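Long-range contact in estrogen receptor (Crassostrea gigas, PDB 4N1Y), which is a nuclear hormone receptor that probably regulates transcription constitutively, its ligand-dependent switch having become vestigial in evolution: residues I74-C86 against L195-F209. Residues are numbered along the deposited sequence; the frame is centred on the assembly and turned at random.
Sequences IECCWMELLLLNC and LTHIRQAGERGIAFF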
# COMPACT_ATOMS: atom_id res chain seq x y z
N ILE B 74 -1.46 -13.45 -8.99
CA ILE B 74 -1.54 -14.26 -7.79
C ILE B 74 -0.23 -14.20 -6.99
O ILE B 74 -0.26 -14.02 -5.75
CB ILE B 74 -1.82 -15.72 -8.16
CG1 ILE B 74 -3.13 -15.82 -8.93
CG2 ILE B 74 -1.82 -16.60 -6.93
CD1 ILE B 74 -4.32 -15.60 -8.08
N GLU B 75 0.90 -14.30 -7.68
CA GLU B 75 2.19 -14.27 -7.01
C GLU B 75 2.40 -12.93 -6.29
O GLU B 75 2.94 -12.89 -5.18
CB GLU B 75 3.34 -14.50 -8.01
CG GLU B 75 3.64 -15.98 -8.28
CD GLU B 75 4.62 -16.19 -9.43
OE1 GLU B 75 5.12 -15.19 -9.99
OE2 GLU B 75 4.88 -17.36 -9.78
N CYS B 76 1.90 -11.85 -6.87
CA CYS B 76 2.07 -10.57 -6.20
C CYS B 76 1.20 -10.44 -4.95
O CYS B 76 1.71 -10.05 -3.90
CB CYS B 76 1.77 -9.42 -7.16
SG CYS B 76 2.97 -9.20 -8.50
N CYS B 77 -0.07 -10.82 -5.04
CA CYS B 77 -1.03 -10.36 -4.05
C CYS B 77 -1.64 -11.44 -3.14
O CYS B 77 -2.56 -11.13 -2.37
CB CYS B 77 -2.17 -9.63 -4.77
SG CYS B 77 -3.33 -10.79 -5.53
N TRP B 78 -1.13 -12.66 -3.19
CA TRP B 78 -1.74 -13.76 -2.45
C TRP B 78 -1.81 -13.45 -0.97
O TRP B 78 -2.85 -13.68 -0.33
CB TRP B 78 -0.98 -15.07 -2.66
CG TRP B 78 0.46 -15.01 -2.23
CD1 TRP B 78 1.50 -14.45 -2.93
CD2 TRP B 78 1.03 -15.56 -1.04
NE1 TRP B 78 2.68 -14.60 -2.23
CE2 TRP B 78 2.42 -15.27 -1.07
CE3 TRP B 78 0.51 -16.25 0.06
CZ2 TRP B 78 3.28 -15.65 -0.04
CZ3 TRP B 78 1.37 -16.62 1.08
CH2 TRP B 78 2.74 -16.32 1.02
N MET B 79 -0.74 -12.91 -0.42
CA MET B 79 -0.72 -12.62 1.01
C MET B 79 -1.70 -11.51 1.39
O MET B 79 -2.31 -11.56 2.46
CB MET B 79 0.69 -12.26 1.48
CG MET B 79 0.78 -11.92 2.95
SD MET B 79 0.38 -13.33 4.01
CE MET B 79 2.01 -14.08 4.14
N GLU B 80 -1.83 -10.51 0.53
CA GLU B 80 -2.77 -9.42 0.78
C GLU B 80 -4.19 -9.98 0.83
O GLU B 80 -4.98 -9.64 1.72
CB GLU B 80 -2.69 -8.35 -0.31
CG GLU B 80 -1.30 -7.88 -0.65
CD GLU B 80 -1.27 -6.93 -1.85
OE1 GLU B 80 -2.12 -6.02 -1.91
OE2 GLU B 80 -0.43 -7.14 -2.76
N LEU B 81 -4.50 -10.87 -0.10
CA LEU B 81 -5.82 -11.48 -0.15
C LEU B 81 -6.11 -12.25 1.13
O LEU B 81 -7.19 -12.13 1.69
CB LEU B 81 -5.95 -12.39 -1.36
CG LEU B 81 -6.03 -11.62 -2.69
CD1 LEU B 81 -5.93 -12.55 -3.89
CD2 LEU B 81 -7.28 -10.72 -2.77
N LEU B 82 -5.14 -13.03 1.60
CA LEU B 82 -5.31 -13.75 2.85
C LEU B 82 -5.64 -12.80 3.99
O LEU B 82 -6.59 -13.03 4.73
CB LEU B 82 -4.06 -14.56 3.19
CG LEU B 82 -3.79 -15.73 2.25
CD1 LEU B 82 -2.47 -16.39 2.59
CD2 LEU B 82 -4.91 -16.75 2.36
N LEU B 83 -4.84 -11.74 4.15
CA LEU B 83 -5.01 -10.79 5.24
C LEU B 83 -6.29 -9.98 5.08
O LEU B 83 -7.00 -9.72 6.05
CB LEU B 83 -3.81 -9.85 5.33
CG LEU B 83 -2.49 -10.59 5.51
CD1 LEU B 83 -1.31 -9.63 5.70
CD2 LEU B 83 -2.58 -11.58 6.67
N LEU B 84 -6.60 -9.58 3.85
CA LEU B 84 -7.82 -8.83 3.60
C LEU B 84 -9.02 -9.64 4.04
O LEU B 84 -9.92 -9.11 4.69
CB LEU B 84 -7.95 -8.44 2.12
CG LEU B 84 -9.26 -7.72 1.84
CD1 LEU B 84 -9.10 -6.28 2.23
CD2 LEU B 84 -9.65 -7.82 0.38
N ASN B 85 -9.03 -10.92 3.69
CA ASN B 85 -10.13 -11.79 4.07
C ASN B 85 -10.25 -11.93 5.56
O ASN B 85 -11.33 -11.75 6.14
CB ASN B 85 -9.96 -13.17 3.45
CG ASN B 85 -10.20 -13.17 1.98
OD1 ASN B 85 -10.75 -12.21 1.42
ND2 ASN B 85 -9.82 -14.26 1.32
N CYS B 86 -9.12 -12.22 6.18
CA CYS B 86 -9.06 -12.40 7.61
C CYS B 86 -9.60 -11.19 8.35
O CYS B 86 -10.34 -11.33 9.33
CB CYS B 86 -7.62 -12.67 8.03
SG CYS B 86 -7.44 -12.80 9.80
N LEU B 195 -6.72 -0.27 1.71
CA LEU B 195 -5.91 -1.16 0.91
C LEU B 195 -4.44 -0.88 1.01
O LEU B 195 -3.63 -1.80 0.94
CB LEU B 195 -6.33 -1.12 -0.56
CG LEU B 195 -7.67 -1.75 -0.92
CD1 LEU B 195 -7.86 -1.67 -2.44
CD2 LEU B 195 -7.77 -3.18 -0.43
N THR B 196 -4.07 0.38 1.21
CA THR B 196 -2.66 0.70 1.39
C THR B 196 -2.10 -0.03 2.63
O THR B 196 -0.94 -0.44 2.63
CB THR B 196 -2.43 2.19 1.54
OG1 THR B 196 -2.93 2.61 2.81
CG2 THR B 196 -3.13 2.97 0.42
N HIS B 197 -2.90 -0.18 3.68
CA HIS B 197 -2.40 -0.86 4.88
C HIS B 197 -2.31 -2.36 4.68
O HIS B 197 -1.38 -3.01 5.16
CB HIS B 197 -3.26 -0.51 6.09
CG HIS B 197 -3.23 0.95 6.40
ND1 HIS B 197 -2.09 1.59 6.84
CD2 HIS B 197 -4.16 1.93 6.22
CE1 HIS B 197 -2.33 2.88 6.96
NE2 HIS B 197 -3.57 3.12 6.58
N ILE B 198 -3.29 -2.91 3.97
CA ILE B 198 -3.29 -4.32 3.62
C ILE B 198 -2.06 -4.67 2.78
O ILE B 198 -1.45 -5.72 2.97
CB ILE B 198 -4.56 -4.67 2.87
CG1 ILE B 198 -5.73 -4.80 3.86
CG2 ILE B 198 -4.39 -5.98 2.12
CD1 ILE B 198 -5.61 -6.01 4.79
N ARG B 199 -1.70 -3.78 1.87
CA ARG B 199 -0.51 -3.94 1.04
C ARG B 199 0.76 -3.96 1.91
O ARG B 199 1.63 -4.81 1.74
CB ARG B 199 -0.44 -2.81 0.01
CG ARG B 199 0.84 -2.77 -0.81
CD ARG B 199 0.90 -3.92 -1.80
NE ARG B 199 -0.20 -3.92 -2.78
CZ ARG B 199 -0.15 -3.37 -4.00
NH1 ARG B 199 0.95 -2.73 -4.40
NH2 ARG B 199 -1.20 -3.44 -4.81
N GLN B 200 0.84 -3.02 2.84
CA GLN B 200 1.97 -2.96 3.75
C GLN B 200 2.01 -4.23 4.62
O GLN B 200 3.07 -4.85 4.80
CB GLN B 200 1.90 -1.70 4.61
CG GLN B 200 3.10 -1.51 5.50
CD GLN B 200 3.12 -0.15 6.16
OE1 GLN B 200 2.08 0.47 6.36
NE2 GLN B 200 4.31 0.33 6.48
N ALA B 201 0.86 -4.63 5.13
CA ALA B 201 0.80 -5.85 5.91
C ALA B 201 1.20 -7.07 5.08
O ALA B 201 1.87 -7.98 5.58
CB ALA B 201 -0.60 -6.04 6.49
N GLY B 202 0.79 -7.10 3.82
CA GLY B 202 1.09 -8.23 2.95
C GLY B 202 2.57 -8.41 2.77
O GLY B 202 3.11 -9.52 2.89
N GLU B 203 3.24 -7.29 2.50
CA GLU B 203 4.67 -7.27 2.25
C GLU B 203 5.44 -7.82 3.44
O GLU B 203 6.35 -8.66 3.30
CB GLU B 203 5.11 -5.85 1.93
CG GLU B 203 6.57 -5.64 1.61
CD GLU B 203 6.88 -5.93 0.17
OE1 GLU B 203 5.95 -6.31 -0.58
OE2 GLU B 203 8.04 -5.75 -0.24
N ARG B 204 5.07 -7.34 4.61
CA ARG B 204 5.69 -7.81 5.84
C ARG B 204 5.34 -9.26 6.06
O ARG B 204 6.17 -10.04 6.53
CB ARG B 204 5.25 -6.95 7.00
CG ARG B 204 5.79 -5.55 6.89
CD ARG B 204 5.19 -4.64 7.93
NE ARG B 204 5.89 -3.37 7.95
CZ ARG B 204 5.45 -2.30 8.60
NH1 ARG B 204 4.31 -2.36 9.27
NH2 ARG B 204 6.14 -1.17 8.57
N GLY B 205 4.10 -9.62 5.73
CA GLY B 205 3.66 -11.00 5.83
C GLY B 205 4.54 -11.94 5.05
O GLY B 205 5.08 -12.91 5.60
N ILE B 206 4.74 -11.63 3.77
CA ILE B 206 5.55 -12.48 2.91
C ILE B 206 6.99 -12.55 3.40
O ILE B 206 7.55 -13.64 3.49
CB ILE B 206 5.50 -11.98 1.45
CG1 ILE B 206 4.15 -12.36 0.83
CG2 ILE B 206 6.67 -12.55 0.64
CD1 ILE B 206 3.84 -11.66 -0.44
N ALA B 207 7.55 -11.41 3.80
CA ALA B 207 8.91 -11.39 4.32
C ALA B 207 9.04 -12.29 5.53
O ALA B 207 10.02 -13.03 5.66
CB ALA B 207 9.33 -9.99 4.67
N PHE B 208 8.06 -12.23 6.42
CA PHE B 208 8.08 -13.08 7.61
C PHE B 208 8.02 -14.56 7.25
O PHE B 208 8.78 -15.37 7.78
CB PHE B 208 6.94 -12.71 8.56
CG PHE B 208 6.88 -13.56 9.80
CD1 PHE B 208 7.71 -13.27 10.88
CD2 PHE B 208 5.98 -14.60 9.91
CE1 PHE B 208 7.66 -14.04 12.03
CE2 PHE B 208 5.93 -15.37 11.05
CZ PHE B 208 6.76 -15.08 12.12
N PHE B 209 7.14 -14.92 6.33
CA PHE B 209 6.98 -16.31 5.94
C PHE B 209 8.24 -16.82 5.23
O PHE B 209 8.59 -17.99 5.36
CB PHE B 209 5.75 -16.47 5.06
CG PHE B 209 4.49 -16.73 5.84
CD1 PHE B 209 4.03 -15.80 6.75
CD2 PHE B 209 3.78 -17.90 5.67
CE1 PHE B 209 2.88 -16.03 7.47
CE2 PHE B 209 2.63 -18.13 6.39
CZ PHE B 209 2.18 -17.20 7.29
O HOH W 1 -2.70 -5.56 -4.66
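Met79 enters the groove of segment 195-209 as a knob among Gly202, Gly205, Ile206 and Phe209. With CG anti to the backbone N (chi1 179°) and the chain then bent twice, its CE methyl comes to lie over one face of the Phe209 ring, 4.0 Å from the ring centroid, a CH-pi contact; SD stands further off above the face. CG of Met79 lies beside Gly202 O; a CB on Gly205 would run into CG of Met79, and one on Gly202 into CG of Glu80. The backbones accordingly come close, Glu80 CA being 4.6 Å from Gly202 CA, and the axes cross at 110° with 8.1 Å between them. Ile206 packs its CG1 branch against Trp78 and Met79 together, with CG1 3.5 Å from both Trp78 CZ2 and Met79 CB. At the other end of the crossing, Ile198 CD1 reaches over the backbone of Leu84, while Leu83 CD1 meets Ala201 CB at 3.7 Å.

The one direct polar link is a salt bridge in which Arg199 NE donates to Glu80 OE1 (3.0 Å, 151°), approaching from above the carboxylate plane. A water joins the same OE1 to Arg199 NH2, so NE and the water both donate to this one oxygen. A leucine in place of Arg199 would probably leave the buried Glu80 carboxylate without its charge partner and the bridging water without the N-H donor it accepts from.

This crossing joins helices 67-89 and 187-215 in the core of the nuclear-receptor ligand-binding domain. Val147 of helix 137-149 packs on Glu80, helix 222-229 covers Trp78, and beyond helix 187-215 lies the second subunit, whose His197 packs on Arg199.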